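Replication protein A (Methanococcus maripaludis, PDB 3E0E) probably binds DNA, this chain being a single OB-fold domain of the longer protein. Local coordinates at residues I16-K27 with Q38-D46; F62-S73 with I85-S96. All coordinates share one frame; numbering follows the deposited sequence.

Interaction 1: residues I16-K27 with Q38-D46; sequences INAEVVTAYPKK and QLKSLFLKD
Phe43 O takes two backbone N-H groups from residues 16-27. Val21 N meets Phe43 O at 2.8 Å, nearly along the C=O axis, and Thr22 N adds a weak bond. Val21 and Thr22 thus share one partner, which makes a classic beta bulge in the antiparallel pairing. Phe43 N returns a bond to Thr22 O. The ladder continues on both sides of the bulge. Glu19 and Lys45 form a hydrogen-bonded pair, and Tyr24 N reaches Ser41 O at 2.9 Å in an almost straight bond (174°). After a break, Lys27 pairs with Leu39.

At the bulge, Val21 turns toward the other strand. With CG1 anti to the backbone N (chi1 179°), Val21 CG2 is left beside the N and presses on Lys45 CB at 3.5 Å, a tight carbon contact. Val21 CB meets the edge of the Phe43 ring. The Tyr24 ring sets its CD1 edge against Ser41 O, at 3.3 Å, and Thr22 CG2 sits over one of its faces, toward the rim.

Glu19 and Lys45 run side by side in the same direction. Glu19 OE2 and Lys45 NZ stay 4.1 Å apart, too far for a salt bridge, and a water joins them. Two more waters tie Lys27 NZ to Ser41, one at Ser41 N and one at Ser41 OG; Ser41 OG also bonds Arg52.

Apolar groups fill the side formed by Val20, Ala23, Leu42 and Leu44. Leu44 lies aslant to Val20, its CD2 3.9 Å from Val20 CG2, and Leu42 CD2 reaches Ala23 CB at 3.8 Å. Leu44 also touches Val72 of strand 69-78, and Leu42 touches Leu55 of strand 49-56. This is a long, bulged and strongly bent antiparallel hairpin, the kind that curls a sheet into the barrel of an OB-fold.

Interaction 2: residues F62-S73 with I85-S96; sequences FEVKKGDIAEVS and ISVDNIGIIEKS
Ile90 lays its CG2 methyl over the centre of the Phe62 ring. Ile90 CG2 is 3.7 Å from the centroid of the Phe62 ring and 10° off its normal, a CH-pi contact. With Ile90 CG1 anti to the backbone N (chi1 -178°), CG2 is left facing the ring while CD1 extends to Val64 CG2. Ile92 CG1 comes to the edge of the Phe62 ring, 4.0 Å from Phe62 CE2.

Val72 lies alongside Ile90, pointing the same way, but meets Val87 at about a right angle; Val72 CG1 and Val87 CG2 are 3.6 Å apart. The backbones pair antiparallel, with a classic beta bulge at each end. Ile69 O accepts from Ile93 N and Glu94 N, and Ser73 O from Asp88 N and Asn89 N. The second bulge marks the corner where the chain leaves strand 85-87 for strand 89-92, part of the curled sheet of the OB-fold.

Ile69 and Glu94 also lie side by side, whereas Ile93 crosses Glu71, its CD1 3.6 Å from Glu71 CB. Asp68 uses both carboxylate oxygens. Asp68 OD1 accepts from Ser96 N at 2.6 Å, and OD2 takes Lys65 N from above the carboxylate plane.

How the interactions relate
Interaction 1 and interaction 2 have centres about 8 Å apart and follow each other along the chain. The first closes before the second opens. Both belong to one curled sheet, in which strands 12-29 and 69-78 are antiparallel neighbours. Ala18 O and Ala70 N, 2.8 Å apart, probably bond across this seam. Lys66 NZ probably bonds Val21 O, so the turn before strand 69-78 meets the bulge of interaction 1. Inside, Val72 touches Leu44 and Ile90 touches Leu42, giving both contacts a common apolar core. Together they form much of the barrel wall of this OB-fold, a fold generally linked to nucleic acid binding.

Interaction 1: residues I16-K27 with Q38-D46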
loop_
_atom_site.group_PDB
_atom_site.type_symbol
_atom_site.label_atom_id
_atom_site.label_comp_id
_atom_site.label_asym_id
_atom_site.label_seq_id
_atom_site.Cartn_x
_atom_site.Cartn_y
_atom_site.Cartn_z
ATOM N N ILE A 16 -6.010 5.826 -1.817
ATOM C CA ILE A 16 -5.444 6.780 -0.872
ATOM C C ILE A 16 -4.144 7.282 -1.478
ATOM O O ILE A 16 -3.488 6.559 -2.229
ATOM C CB ILE A 16 -5.113 6.148 0.510
ATOM C CG1 ILE A 16 -4.132 4.980 0.345
ATOM C CG2 ILE A 16 -6.395 5.721 1.210
ATOM C CD1 ILE A 16 -3.600 4.448 1.665
ATOM N N ASN A 17 -3.789 8.527 -1.175
ATOM C CA ASN A 17 -2.542 9.109 -1.658
ATOM C C ASN A 17 -1.731 9.209 -0.384
ATOM O O ASN A 17 -2.033 10.026 0.487
ATOM C CB ASN A 17 -2.779 10.499 -2.256
ATOM C CG ASN A 17 -3.710 10.459 -3.443
ATOM O OD1 ASN A 17 -3.839 9.431 -4.108
ATOM N ND2 ASN A 17 -4.356 11.584 -3.730
ATOM N N ALA A 18 -0.708 8.374 -0.270
ATOM C CA ALA A 18 0.073 8.339 0.951
ATOM C C ALA A 18 1.570 8.182 0.782
ATOM O O ALA A 18 2.054 7.671 -0.221
ATOM C CB ALA A 18 -0.454 7.220 1.841
ATOM N N GLU A 19 2.289 8.618 1.809
ATOM C CA GLU A 19 3.737 8.536 1.860
ATOM C C GLU A 19 4.171 7.131 2.269
ATOM O O GLU A 19 3.601 6.535 3.182
ATOM C CB GLU A 19 4.264 9.545 2.888
ATOM C CG GLU A 19 5.705 9.315 3.310
ATOM C CD GLU A 19 6.110 10.166 4.500
ATOM O OE1 GLU A 19 7.248 9.999 4.982
ATOM O OE2 GLU A 19 5.295 10.996 4.957
ATOM N N VAL A 20 5.179 6.606 1.584
ATOM C CA VAL A 20 5.711 5.294 1.920
ATOM C C VAL A 20 6.712 5.558 3.049
ATOM O O VAL A 20 7.779 6.123 2.827
ATOM C CB VAL A 20 6.426 4.653 0.708
ATOM C CG1 VAL A 20 7.036 3.315 1.115
ATOM C CG2 VAL A 20 5.428 4.460 -0.437
ATOM N N VAL A 21 6.336 5.179 4.266
ATOM C CA VAL A 21 7.183 5.381 5.439
ATOM C C VAL A 21 8.196 4.255 5.550
ATOM O O VAL A 21 9.306 4.434 6.061
ATOM C CB VAL A 21 6.339 5.411 6.722
ATOM C CG1 VAL A 21 7.243 5.592 7.939
ATOM C CG2 VAL A 21 5.314 6.529 6.636
ATOM N N THR A 22 7.806 3.083 5.075
ATOM C CA THR A 22 8.693 1.937 5.118
ATOM C C THR A 22 8.318 0.957 4.026
ATOM O O THR A 22 7.157 0.853 3.639
ATOM C CB THR A 22 8.615 1.205 6.472
ATOM O OG1 THR A 22 8.823 2.139 7.539
ATOM C CG2 THR A 22 9.686 0.127 6.547
ATOM N N ALA A 23 9.324 0.258 3.520
ATOM C CA ALA A 23 9.135 -0.750 2.491
ATOM C C ALA A 23 9.927 -1.943 3.010
ATOM O O ALA A 23 11.133 -1.845 3.216
ATOM C CB ALA A 23 9.696 -0.262 1.165
ATOM N N TYR A 24 9.248 -3.059 3.249
ATOM C CA TYR A 24 9.925 -4.234 3.780
ATOM C C TYR A 24 10.416 -5.181 2.696
ATOM O O TYR A 24 10.006 -5.085 1.542
ATOM C CB TYR A 24 8.998 -4.960 4.756
ATOM C CG TYR A 24 8.542 -4.061 5.881
ATOM C CD1 TYR A 24 7.358 -3.335 5.782
ATOM C CD2 TYR A 24 9.333 -3.882 7.016
ATOM C CE1 TYR A 24 6.972 -2.450 6.782
ATOM C CE2 TYR A 24 8.957 -2.998 8.023
ATOM C CZ TYR A 24 7.775 -2.283 7.899
ATOM O OH TYR A 24 7.406 -1.393 8.879
ATOM N N PRO A 25 11.328 -6.095 3.054
ATOM C CA PRO A 25 11.873 -7.056 2.094
ATOM C C PRO A 25 10.799 -7.947 1.496
ATOM O O PRO A 25 9.907 -8.420 2.202
ATOM C CB PRO A 25 12.866 -7.851 2.931
ATOM C CG PRO A 25 13.325 -6.858 3.945
ATOM C CD PRO A 25 12.039 -6.184 4.341
ATOM N N LYS A 26 10.896 -8.172 0.190
ATOM C CA LYS A 26 9.949 -9.016 -0.522
ATOM C C LYS A 26 10.092 -10.461 -0.054
ATOM O O LYS A 26 11.202 -10.936 0.201
ATOM C CB LYS A 26 10.210 -8.933 -2.031
ATOM C CG LYS A 26 9.248 -9.727 -2.882
ATOM C CD LYS A 26 9.601 -9.644 -4.364
ATOM C CE LYS A 26 10.984 -10.210 -4.664
ATOM N NZ LYS A 26 11.176 -10.453 -6.132
ATOM N N LYS A 27 8.966 -11.153 0.060
ATOM C CA LYS A 27 8.957 -12.548 0.486
ATOM C C LYS A 27 8.379 -13.388 -0.643
ATOM O O LYS A 27 7.288 -13.105 -1.130
ATOM C CB LYS A 27 8.107 -12.695 1.747
ATOM C CG LYS A 27 8.623 -11.871 2.921
ATOM C CD LYS A 27 7.615 -11.812 4.051
ATOM C CE LYS A 27 8.153 -11.016 5.231
ATOM N NZ LYS A 27 8.522 -9.628 4.832
ATOM N N GLN A 38 4.382 -13.810 -4.351
ATOM C CA GLN A 38 5.298 -12.869 -3.709
ATOM C C GLN A 38 4.513 -11.892 -2.857
ATOM O O GLN A 38 3.328 -11.672 -3.084
ATOM C CB GLN A 38 6.059 -12.032 -4.736
ATOM C CG GLN A 38 6.848 -12.783 -5.762
ATOM C CD GLN A 38 7.767 -11.858 -6.525
ATOM O OE1 GLN A 38 7.325 -10.879 -7.142
ATOM N NE2 GLN A 38 9.054 -12.153 -6.483
ATOM N N LEU A 39 5.197 -11.296 -1.887
ATOM C CA LEU A 39 4.595 -10.297 -1.010
ATOM C C LEU A 39 5.623 -9.240 -0.652
ATOM O O LEU A 39 6.754 -9.559 -0.300
ATOM C CB LEU A 39 4.072 -10.931 0.293
ATOM C CG LEU A 39 3.612 -10.008 1.440
ATOM C CD1 LEU A 39 4.815 -9.378 2.124
ATOM C CD2 LEU A 39 2.651 -8.948 0.925
ATOM N N LYS A 40 5.219 -7.979 -0.738
ATOM C CA LYS A 40 6.083 -6.872 -0.360
ATOM C C LYS A 40 5.176 -5.976 0.476
ATOM O O LYS A 40 4.166 -5.478 -0.021
ATOM C CB LYS A 40 6.580 -6.112 -1.595
ATOM C CG LYS A 40 8.066 -5.752 -1.565
ATOM C CD LYS A 40 8.309 -4.247 -1.554
ATOM C CE LYS A 40 7.914 -3.569 -2.863
ATOM N NZ LYS A 40 9.056 -3.432 -3.824
ATOM N N SER A 41 5.506 -5.807 1.752
ATOM C CA SER A 41 4.706 -4.961 2.623
ATOM C C SER A 41 5.222 -3.527 2.649
ATOM O O SER A 41 6.426 -3.282 2.574
ATOM C CB SER A 41 4.695 -5.515 4.052
ATOM O OG SER A 41 4.128 -6.812 4.091
ATOM N N LEU A 42 4.292 -2.587 2.761
ATOM C CA LEU A 42 4.620 -1.171 2.829
ATOM C C LEU A 42 3.904 -0.583 4.027
ATOM O O LEU A 42 2.843 -1.063 4.416
ATOM C CB LEU A 42 4.115 -0.422 1.591
ATOM C CG LEU A 42 4.572 -0.863 0.204
ATOM C CD1 LEU A 42 3.981 0.073 -0.855
ATOM C CD2 LEU A 42 6.086 -0.849 0.149
ATOM N N PHE A 43 4.496 0.434 4.639
ATOM C CA PHE A 43 3.809 1.108 5.723
ATOM C C PHE A 43 3.525 2.472 5.120
ATOM O O PHE A 43 4.440 3.199 4.738
ATOM C CB PHE A 43 4.665 1.232 6.980
ATOM C CG PHE A 43 3.862 1.562 8.203
ATOM C CD1 PHE A 43 3.989 2.795 8.829
ATOM C CD2 PHE A 43 2.931 0.652 8.696
ATOM C CE1 PHE A 43 3.200 3.122 9.930
ATOM C CE2 PHE A 43 2.136 0.968 9.795
ATOM C CZ PHE A 43 2.271 2.206 10.413
ATOM N N LEU A 44 2.244 2.796 5.015
ATOM C CA LEU A 44 1.799 4.039 4.399
ATOM C C LEU A 44 1.251 5.023 5.412
ATOM O O LEU A 44 0.650 4.627 6.405
ATOM C CB LEU A 44 0.725 3.709 3.371
ATOM C CG LEU A 44 1.170 2.701 2.306
ATOM C CD1 LEU A 44 -0.044 2.157 1.586
ATOM C CD2 LEU A 44 2.132 3.367 1.335
ATOM N N LYS A 45 1.437 6.310 5.145
ATOM C CA LYS A 45 0.956 7.335 6.058
ATOM C C LYS A 45 0.524 8.604 5.342
ATOM O O LYS A 45 1.088 8.965 4.316
ATOM C CB LYS A 45 2.060 7.700 7.059
ATOM C CG LYS A 45 1.667 8.809 8.033
ATOM C CD LYS A 45 2.821 9.262 8.922
ATOM C CE LYS A 45 3.868 10.045 8.142
ATOM N NZ LYS A 45 4.871 10.695 9.042
ATOM N N ASP A 46 -0.509 9.257 5.868
ATOM C CA ASP A 46 -0.940 10.544 5.341
ATOM C C ASP A 46 -1.158 11.428 6.560
ATOM O O ASP A 46 -0.748 11.050 7.657
ATOM C CB ASP A 46 -2.197 10.451 4.445
ATOM C CG ASP A 46 -3.441 9.951 5.162
ATOM O OD1 ASP A 46 -3.511 9.942 6.407
ATOM O OD2 ASP A 46 -4.387 9.582 4.438
HETATM O O HOH W 1 2.471 11.782 5.116
HETATM O O HOH W 2 6.750 12.030 7.430
HETATM O O HOH W 3 7.382 -7.616 2.858
HETATM O O HOH W 4 5.900 -8.426 5.256
#

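Interaction 2: residues F62-S73 with I85-S96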
loop_
_atom_site.group_PDB
_atom_site.type_symbol
_atom_site.label_atom_id
_atom_site.label_comp_id
_atom_site.label_asym_id
_atom_site.label_seq_id
_atom_site.Cartn_x
_atom_site.Cartn_y
_atom_site.Cartn_z
ATOM N N PHE A 62 7.254 -3.801 -7.797
ATOM C CA PHE A 62 7.037 -2.413 -8.190
ATOM C C PHE A 62 8.116 -1.545 -7.537
ATOM O O PHE A 62 8.392 -1.682 -6.345
ATOM C CB PHE A 62 5.658 -1.946 -7.729
ATOM C CG PHE A 62 5.302 -0.571 -8.202
ATOM C CD1 PHE A 62 4.831 -0.367 -9.491
ATOM C CD2 PHE A 62 5.449 0.522 -7.359
ATOM C CE1 PHE A 62 4.509 0.916 -9.937
ATOM C CE2 PHE A 62 5.132 1.802 -7.793
ATOM C CZ PHE A 62 4.661 2.000 -9.081
ATOM N N GLU A 63 8.724 -0.655 -8.315
ATOM C CA GLU A 63 9.772 0.207 -7.784
ATOM C C GLU A 63 9.204 1.316 -6.904
ATOM O O GLU A 63 8.688 2.317 -7.395
ATOM C CB GLU A 63 10.599 0.812 -8.926
ATOM C CG GLU A 63 9.786 1.587 -9.952
ATOM C CD GLU A 63 10.648 2.273 -11.000
ATOM O OE1 GLU A 63 11.330 1.567 -11.774
ATOM O OE2 GLU A 63 10.643 3.522 -11.044
ATOM N N VAL A 64 9.306 1.119 -5.595
ATOM C CA VAL A 64 8.825 2.080 -4.611
ATOM C C VAL A 64 9.944 2.317 -3.610
ATOM O O VAL A 64 10.656 1.385 -3.237
ATOM C CB VAL A 64 7.573 1.554 -3.869
ATOM C CG1 VAL A 64 7.512 2.124 -2.457
ATOM C CG2 VAL A 64 6.327 1.953 -4.630
ATOM N N LYS A 65 10.095 3.563 -3.178
ATOM C CA LYS A 65 11.147 3.917 -2.239
ATOM C C LYS A 65 10.556 4.680 -1.063
ATOM O O LYS A 65 9.499 5.301 -1.184
ATOM C CB LYS A 65 12.188 4.783 -2.953
ATOM C CG LYS A 65 12.639 4.190 -4.289
ATOM C CD LYS A 65 13.189 5.242 -5.243
ATOM C CE LYS A 65 13.299 4.685 -6.663
ATOM N NZ LYS A 65 13.714 5.711 -7.665
ATOM N N LYS A 66 11.228 4.615 0.080
ATOM C CA LYS A 66 10.765 5.335 1.255
ATOM C C LYS A 66 10.765 6.812 0.894
ATOM O O LYS A 66 11.708 7.308 0.280
ATOM C CB LYS A 66 11.696 5.089 2.443
ATOM C CG LYS A 66 11.406 5.975 3.648
ATOM C CD LYS A 66 12.340 5.658 4.804
ATOM C CE LYS A 66 12.160 6.647 5.948
ATOM N NZ LYS A 66 10.751 6.714 6.438
ATOM N N GLY A 67 9.700 7.508 1.269
ATOM C CA GLY A 67 9.607 8.921 0.956
ATOM C C GLY A 67 8.717 9.188 -0.244
ATOM O O GLY A 67 8.200 10.300 -0.407
ATOM N N ASP A 68 8.538 8.181 -1.097
ATOM C CA ASP A 68 7.679 8.344 -2.265
ATOM C C ASP A 68 6.247 8.555 -1.810
ATOM O O ASP A 68 5.818 8.000 -0.793
ATOM C CB ASP A 68 7.687 7.099 -3.164
ATOM C CG ASP A 68 8.963 6.944 -3.963
ATOM O OD1 ASP A 68 9.723 7.925 -4.090
ATOM O OD2 ASP A 68 9.189 5.829 -4.484
ATOM N N ILE A 69 5.511 9.362 -2.566
ATOM C CA ILE A 69 4.105 9.593 -2.280
ATOM C C ILE A 69 3.410 8.797 -3.376
ATOM O O ILE A 69 3.586 9.060 -4.566
ATOM C CB ILE A 69 3.735 11.082 -2.366
ATOM C CG1 ILE A 69 4.598 11.873 -1.380
ATOM C CG2 ILE A 69 2.258 11.265 -2.033
ATOM C CD1 ILE A 69 4.335 13.352 -1.363
ATOM N N ALA A 70 2.632 7.805 -2.968
ATOM C CA ALA A 70 1.981 6.944 -3.932
ATOM C C ALA A 70 0.467 6.952 -3.905
ATOM O O ALA A 70 -0.153 7.222 -2.875
ATOM C CB ALA A 70 2.488 5.515 -3.742
ATOM N N GLU A 71 -0.112 6.657 -5.066
ATOM C CA GLU A 71 -1.553 6.547 -5.211
ATOM C C GLU A 71 -1.775 5.049 -5.111
ATOM O O GLU A 71 -1.382 4.295 -5.999
ATOM C CB GLU A 71 -2.006 7.045 -6.579
ATOM C CG GLU A 71 -3.515 7.112 -6.707
ATOM C CD GLU A 71 -3.962 7.743 -8.008
ATOM O OE1 GLU A 71 -5.172 8.022 -8.145
ATOM O OE2 GLU A 71 -3.107 7.960 -8.891
ATOM N N VAL A 72 -2.392 4.622 -4.017
ATOM C CA VAL A 72 -2.631 3.210 -3.772
ATOM C C VAL A 72 -4.113 2.881 -3.790
ATOM O O VAL A 72 -4.872 3.410 -2.991
ATOM C CB VAL A 72 -2.070 2.796 -2.392
ATOM C CG1 VAL A 72 -2.295 1.322 -2.167
ATOM C CG2 VAL A 72 -0.586 3.134 -2.302
ATOM N N SER A 73 -4.517 2.000 -4.700
ATOM C CA SER A 73 -5.912 1.595 -4.806
ATOM C C SER A 73 -6.009 0.144 -4.371
ATOM O O SER A 73 -5.200 -0.679 -4.780
ATOM C CB SER A 73 -6.396 1.730 -6.249
ATOM O OG SER A 73 -6.266 3.063 -6.703
ATOM N N ILE A 85 -4.468 -2.589 3.629
ATOM C CA ILE A 85 -5.028 -2.428 2.303
ATOM C C ILE A 85 -4.309 -3.363 1.338
ATOM O O ILE A 85 -3.086 -3.294 1.180
ATOM C CB ILE A 85 -4.929 -0.955 1.831
ATOM C CG1 ILE A 85 -5.512 -0.821 0.423
ATOM C CG2 ILE A 85 -3.480 -0.475 1.891
ATOM C CD1 ILE A 85 -5.795 0.611 0.015
ATOM N N SER A 86 -5.076 -4.262 0.725
ATOM C CA SER A 86 -4.538 -5.208 -0.246
ATOM C C SER A 86 -4.509 -4.405 -1.533
ATOM O O SER A 86 -5.551 -4.011 -2.054
ATOM C CB SER A 86 -5.456 -6.421 -0.384
ATOM O OG SER A 86 -4.847 -7.421 -1.180
ATOM N N VAL A 87 -3.307 -4.150 -2.031
ATOM C CA VAL A 87 -3.139 -3.331 -3.217
ATOM C C VAL A 87 -3.529 -3.959 -4.541
ATOM O O VAL A 87 -3.058 -5.048 -4.894
ATOM C CB VAL A 87 -1.685 -2.826 -3.327
ATOM C CG1 VAL A 87 -1.559 -1.839 -4.475
ATOM C CG2 VAL A 87 -1.273 -2.174 -2.022
ATOM N N ASP A 88 -4.403 -3.260 -5.261
ATOM C CA ASP A 88 -4.860 -3.679 -6.586
ATOM C C ASP A 88 -4.015 -2.934 -7.614
ATOM O O ASP A 88 -3.641 -3.479 -8.650
ATOM C CB ASP A 88 -6.331 -3.309 -6.794
ATOM C CG ASP A 88 -7.271 -4.163 -5.968
ATOM O OD1 ASP A 88 -8.404 -3.713 -5.711
ATOM O OD2 ASP A 88 -6.878 -5.286 -5.590
ATOM N N ASN A 89 -3.711 -1.676 -7.313
ATOM C CA ASN A 89 -2.918 -0.852 -8.213
ATOM C C ASN A 89 -2.139 0.195 -7.433
ATOM O O ASN A 89 -2.591 0.675 -6.392
ATOM C CB ASN A 89 -3.831 -0.157 -9.230
ATOM C CG ASN A 89 -3.057 0.671 -10.235
ATOM O OD1 ASN A 89 -3.055 1.904 -10.179
ATOM N ND2 ASN A 89 -2.382 -0.004 -11.156
ATOM N N ILE A 90 -0.953 0.527 -7.930
ATOM C CA ILE A 90 -0.117 1.531 -7.286
ATOM C C ILE A 90 0.633 2.354 -8.331
ATOM O O ILE A 90 1.069 1.834 -9.363
ATOM C CB ILE A 90 0.892 0.880 -6.294
ATOM C CG1 ILE A 90 1.724 1.969 -5.608
ATOM C CG2 ILE A 90 1.772 -0.137 -7.018
ATOM C CD1 ILE A 90 2.526 1.458 -4.416
ATOM N N GLY A 91 0.745 3.650 -8.065
ATOM C CA GLY A 91 1.449 4.546 -8.963
ATOM C C GLY A 91 2.139 5.586 -8.117
ATOM O O GLY A 91 1.704 5.863 -7.003
ATOM N N ILE A 92 3.217 6.167 -8.626
ATOM C CA ILE A 92 3.939 7.180 -7.870
ATOM C C ILE A 92 3.460 8.581 -8.235
ATOM O O ILE A 92 3.513 8.990 -9.397
ATOM C CB ILE A 92 5.454 7.080 -8.133
ATOM C CG1 ILE A 92 5.958 5.693 -7.733
ATOM C CG2 ILE A 92 6.191 8.159 -7.357
ATOM C CD1 ILE A 92 7.384 5.428 -8.116
ATOM N N ILE A 93 2.986 9.311 -7.233
ATOM C CA ILE A 93 2.511 10.671 -7.430
ATOM C C ILE A 93 3.708 11.615 -7.439
ATOM O O ILE A 93 3.898 12.395 -8.370
ATOM C CB ILE A 93 1.564 11.095 -6.293
ATOM C CG1 ILE A 93 0.347 10.168 -6.259
ATOM C CG2 ILE A 93 1.182 12.560 -6.449
ATOM C CD1 ILE A 93 -0.412 10.077 -7.553
ATOM N N GLU A 94 4.519 11.518 -6.394
ATOM C CA GLU A 94 5.700 12.355 -6.250
ATOM C C GLU A 94 6.835 11.512 -5.686
ATOM O O GLU A 94 6.697 10.892 -4.630
ATOM C CB GLU A 94 5.390 13.526 -5.317
ATOM C CG GLU A 94 6.545 14.474 -5.063
ATOM C CD GLU A 94 6.122 15.673 -4.242
ATOM O OE1 GLU A 94 5.494 16.596 -4.806
ATOM O OE2 GLU A 94 6.401 15.683 -3.027
ATOM N N LYS A 95 7.956 11.479 -6.393
ATOM C CA LYS A 95 9.095 10.698 -5.935
ATOM C C LYS A 95 9.739 11.331 -4.714
ATOM O O LYS A 95 9.737 12.553 -4.556
ATOM C CB LYS A 95 10.127 10.549 -7.053
ATOM C CG LYS A 95 9.695 9.604 -8.161
ATOM C CD LYS A 95 10.860 9.245 -9.074
ATOM C CE LYS A 95 11.309 10.428 -9.915
ATOM N NZ LYS A 95 10.269 10.835 -10.898
ATOM N N SER A 96 10.290 10.485 -3.850
ATOM C CA SER A 96 10.941 10.936 -2.628
ATOM C C SER A 96 11.899 12.091 -2.883
ATOM O O SER A 96 11.958 13.045 -2.109
ATOM C CB SER A 96 11.709 9.781 -1.988
ATOM O OG SER A 96 12.497 10.241 -0.905
HETATM O O HOH W 5 -3.906 3.644 -7.982
#